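Long-range contact in surface antigen protein 2 (Candida albicans, PDB 4Y7S), which binds heme as a secreted hemophore and helps the fungus draw iron from human hemoglobin during hyphal growth: residues F18-C29 with D73-A84. Sequence-based numbering, arbitrary orientation.
Sequences FADRIYDQIPKC and DVTNFRKLAVGA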
# COMPACT_ATOMS: atom_id res chain seq x y z
N PHE A 18 5.87 5.73 15.84
CA PHE A 18 4.90 4.71 16.26
C PHE A 18 5.42 3.95 17.48
O PHE A 18 4.76 3.89 18.51
CB PHE A 18 4.61 3.77 15.10
CG PHE A 18 3.73 2.57 15.45
CD1 PHE A 18 2.36 2.71 15.61
CD2 PHE A 18 4.28 1.30 15.57
CE1 PHE A 18 1.54 1.60 15.91
CE2 PHE A 18 3.47 0.18 15.87
CZ PHE A 18 2.10 0.34 16.02
N ALA A 19 6.61 3.38 17.34
CA ALA A 19 7.25 2.63 18.40
C ALA A 19 7.40 3.41 19.71
O ALA A 19 7.14 2.85 20.78
CB ALA A 19 8.62 2.15 17.94
N ASP A 20 7.81 4.67 19.63
CA ASP A 20 8.09 5.45 20.83
C ASP A 20 6.84 5.56 21.70
O ASP A 20 6.93 5.70 22.90
CB ASP A 20 8.60 6.86 20.47
CG ASP A 20 10.09 6.88 20.06
OD1 ASP A 20 10.61 5.82 19.64
OD2 ASP A 20 10.73 7.96 20.17
N ARG A 21 5.66 5.52 21.09
CA ARG A 21 4.44 5.69 21.86
C ARG A 21 4.10 4.49 22.73
O ARG A 21 3.46 4.64 23.77
CB ARG A 21 3.26 5.97 20.93
CG ARG A 21 3.40 7.21 20.10
CD ARG A 21 3.51 8.52 20.93
NE ARG A 21 3.98 9.50 19.99
CZ ARG A 21 5.23 9.92 19.87
NH1 ARG A 21 6.16 9.54 20.74
NH2 ARG A 21 5.52 10.78 18.92
N ILE A 22 4.54 3.30 22.32
CA ILE A 22 4.06 2.07 22.95
C ILE A 22 5.15 1.07 23.37
O ILE A 22 4.84 0.01 23.92
CB ILE A 22 3.06 1.35 22.00
CG1 ILE A 22 3.73 0.96 20.70
CG2 ILE A 22 1.87 2.27 21.67
CD1 ILE A 22 2.81 0.17 19.71
N TYR A 23 6.41 1.42 23.13
CA TYR A 23 7.49 0.46 23.25
C TYR A 23 7.55 -0.13 24.65
O TYR A 23 7.78 -1.33 24.81
CB TYR A 23 8.84 1.09 22.90
CG TYR A 23 9.95 0.06 22.80
CD1 TYR A 23 10.05 -0.75 21.68
CD2 TYR A 23 10.88 -0.11 23.83
CE1 TYR A 23 11.05 -1.70 21.58
CE2 TYR A 23 11.88 -1.05 23.73
CZ TYR A 23 11.96 -1.85 22.61
OH TYR A 23 12.95 -2.80 22.50
N ASP A 24 7.38 0.69 25.66
CA ASP A 24 7.44 0.24 27.03
C ASP A 24 6.21 -0.50 27.52
O ASP A 24 6.25 -1.10 28.53
CB ASP A 24 7.71 1.40 27.94
CG ASP A 24 9.07 1.96 27.75
OD1 ASP A 24 9.98 1.23 27.38
OD2 ASP A 24 9.22 3.13 27.97
N GLN A 25 5.12 -0.43 26.80
CA GLN A 25 3.89 -1.06 27.22
C GLN A 25 3.55 -2.33 26.50
O GLN A 25 2.84 -3.13 27.00
CB GLN A 25 2.73 -0.10 27.11
CG GLN A 25 2.84 1.18 27.92
CD GLN A 25 1.83 2.20 27.49
OE1 GLN A 25 2.10 3.04 26.62
NE2 GLN A 25 0.63 2.11 28.04
N ILE A 26 4.06 -2.52 25.31
CA ILE A 26 3.70 -3.70 24.51
C ILE A 26 4.30 -4.98 25.09
O ILE A 26 5.33 -4.94 25.78
CB ILE A 26 4.16 -3.56 23.03
CG1 ILE A 26 5.64 -3.18 22.96
CG2 ILE A 26 3.30 -2.55 22.30
CD1 ILE A 26 6.19 -3.13 21.52
N PRO A 27 3.68 -6.13 24.80
CA PRO A 27 4.30 -7.37 25.25
C PRO A 27 5.68 -7.48 24.65
O PRO A 27 5.95 -6.91 23.58
CB PRO A 27 3.33 -8.45 24.76
CG PRO A 27 2.44 -7.81 23.80
CD PRO A 27 2.39 -6.36 24.13
N LYS A 28 6.57 -8.15 25.37
CA LYS A 28 7.97 -8.22 24.96
C LYS A 28 8.13 -8.86 23.59
O LYS A 28 9.07 -8.56 22.86
CB LYS A 28 8.81 -8.99 26.00
CG LYS A 28 8.77 -8.37 27.40
CD LYS A 28 9.04 -6.86 27.37
CE LYS A 28 8.90 -6.22 28.76
NZ LYS A 28 8.65 -4.74 28.67
N CYS A 29 7.21 -9.76 23.25
CA CYS A 29 7.30 -10.46 21.98
C CYS A 29 7.17 -9.50 20.80
O CYS A 29 7.69 -9.78 19.74
CB CYS A 29 6.24 -11.55 21.88
SG CYS A 29 4.54 -11.00 21.98
N ASP A 73 -1.25 -11.54 24.18
CA ASP A 73 -0.17 -10.67 23.74
C ASP A 73 -0.53 -10.01 22.41
O ASP A 73 -0.23 -8.83 22.18
CB ASP A 73 1.14 -11.45 23.60
CG ASP A 73 1.74 -11.84 24.93
OD1 ASP A 73 1.32 -11.28 25.96
OD2 ASP A 73 2.60 -12.76 24.94
N VAL A 74 -1.16 -10.75 21.51
CA VAL A 74 -1.59 -10.16 20.24
C VAL A 74 -2.67 -9.10 20.48
O VAL A 74 -2.57 -7.96 20.01
CB VAL A 74 -2.13 -11.22 19.26
CG1 VAL A 74 -2.54 -10.53 17.95
CG2 VAL A 74 -1.08 -12.30 18.98
N THR A 75 -3.68 -9.48 21.26
CA THR A 75 -4.79 -8.60 21.58
C THR A 75 -4.32 -7.29 22.26
O THR A 75 -4.75 -6.20 21.89
CB THR A 75 -5.77 -9.34 22.48
OG1 THR A 75 -6.21 -10.51 21.79
CG2 THR A 75 -6.97 -8.47 22.81
N ASN A 76 -3.43 -7.41 23.24
CA ASN A 76 -2.89 -6.25 23.92
C ASN A 76 -2.03 -5.38 23.01
O ASN A 76 -2.10 -4.15 23.06
CB ASN A 76 -2.11 -6.70 25.15
CG ASN A 76 -3.01 -7.10 26.29
OD1 ASN A 76 -4.10 -6.57 26.42
ND2 ASN A 76 -2.58 -8.08 27.10
N PHE A 77 -1.23 -6.00 22.16
CA PHE A 77 -0.47 -5.22 21.20
C PHE A 77 -1.42 -4.41 20.31
O PHE A 77 -1.20 -3.22 20.10
CB PHE A 77 0.43 -6.07 20.31
CG PHE A 77 1.07 -5.25 19.25
CD1 PHE A 77 2.24 -4.55 19.54
CD2 PHE A 77 0.46 -5.07 18.02
CE1 PHE A 77 2.82 -3.72 18.59
CE2 PHE A 77 1.03 -4.24 17.06
CZ PHE A 77 2.21 -3.57 17.35
N ARG A 78 -2.48 -5.03 19.81
CA ARG A 78 -3.38 -4.33 18.90
C ARG A 78 -4.10 -3.17 19.61
O ARG A 78 -4.30 -2.12 19.02
CB ARG A 78 -4.42 -5.26 18.29
CG ARG A 78 -3.88 -6.27 17.32
CD ARG A 78 -5.01 -7.03 16.59
NE ARG A 78 -5.52 -6.32 15.41
CZ ARG A 78 -6.34 -6.87 14.50
NH1 ARG A 78 -6.75 -8.12 14.63
NH2 ARG A 78 -6.75 -6.16 13.46
N LYS A 79 -4.48 -3.37 20.88
CA LYS A 79 -5.12 -2.32 21.65
C LYS A 79 -4.20 -1.13 21.80
O LYS A 79 -4.64 0.01 21.71
CB LYS A 79 -5.52 -2.83 23.03
CG LYS A 79 -6.73 -3.72 22.98
CD LYS A 79 -7.24 -4.12 24.38
CE LYS A 79 -8.50 -4.98 24.25
NZ LYS A 79 -8.83 -5.68 25.51
N LEU A 80 -2.92 -1.38 22.05
CA LEU A 80 -1.97 -0.29 22.19
C LEU A 80 -1.70 0.42 20.86
O LEU A 80 -1.61 1.66 20.82
CB LEU A 80 -0.66 -0.80 22.76
CG LEU A 80 -0.73 -1.08 24.25
CD1 LEU A 80 0.36 -2.03 24.62
CD2 LEU A 80 -0.62 0.21 25.06
N ALA A 81 -1.58 -0.34 19.77
CA ALA A 81 -1.39 0.25 18.45
C ALA A 81 -2.56 1.15 18.09
O ALA A 81 -2.39 2.30 17.65
CB ALA A 81 -1.21 -0.84 17.40
N VAL A 82 -3.76 0.62 18.28
CA VAL A 82 -4.97 1.37 18.00
C VAL A 82 -5.02 2.65 18.86
O VAL A 82 -5.33 3.73 18.36
CB VAL A 82 -6.21 0.52 18.26
CG1 VAL A 82 -7.48 1.39 18.34
CG2 VAL A 82 -6.36 -0.53 17.17
N GLY A 83 -4.69 2.51 20.13
CA GLY A 83 -4.74 3.65 21.03
C GLY A 83 -3.78 4.76 20.63
O GLY A 83 -4.15 5.94 20.61
N ALA A 84 -2.56 4.40 20.30
CA ALA A 84 -1.56 5.39 19.92
C ALA A 84 -1.96 6.09 18.62
O ALA A 84 -1.82 7.30 18.50
CB ALA A 84 -0.20 4.73 19.75
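Ile22 enters segment 73-84 of helix 72-87 as a knob into a hole lined by Phe77, Leu80, Ala81 and Ala84. Its two branches divide the work: CG2 lies 3.7 Å from Ala84 CB, while CD1, with CG1 placed between the backbone N and carbonyl carbon (chi1 62°), meets Phe77 CE1 at 4.0 Å. Ile26, one turn on, runs alongside the Phe77 side chain and sets CG2 3.6 Å from Phe77 CD1. The ring of Phe18 offers its edge, CZ being 3.8 Å from Ala81 CB and also touching Phe77 CZ. Farther out, Leu80 sets its two methyls against Gln25, CD1 against Gln25 O and CD2 3.7 Å from Gln25 NE2.

Polar groups take part through van der Waals contact. The Pro27 ring and the Asp73 side chain lie antiparallel alongside each other, with Pro27 CG 3.3 Å from Asp73 O, a carbonyl that already accepts the helical hydrogen bond from Phe77 N. Cys29 SG, disulfide-bonded to Cys69, rests 3.8 Å from Asp73 CB.

The contact thus lays an irregular segment along one flank of helix 72-87 in the CFEM helical basket. Phe77 continues onto helix 55-68, Phe18 reaches helix 48-53 and Trp95, and Val74 and Arg78 face helix 99-110.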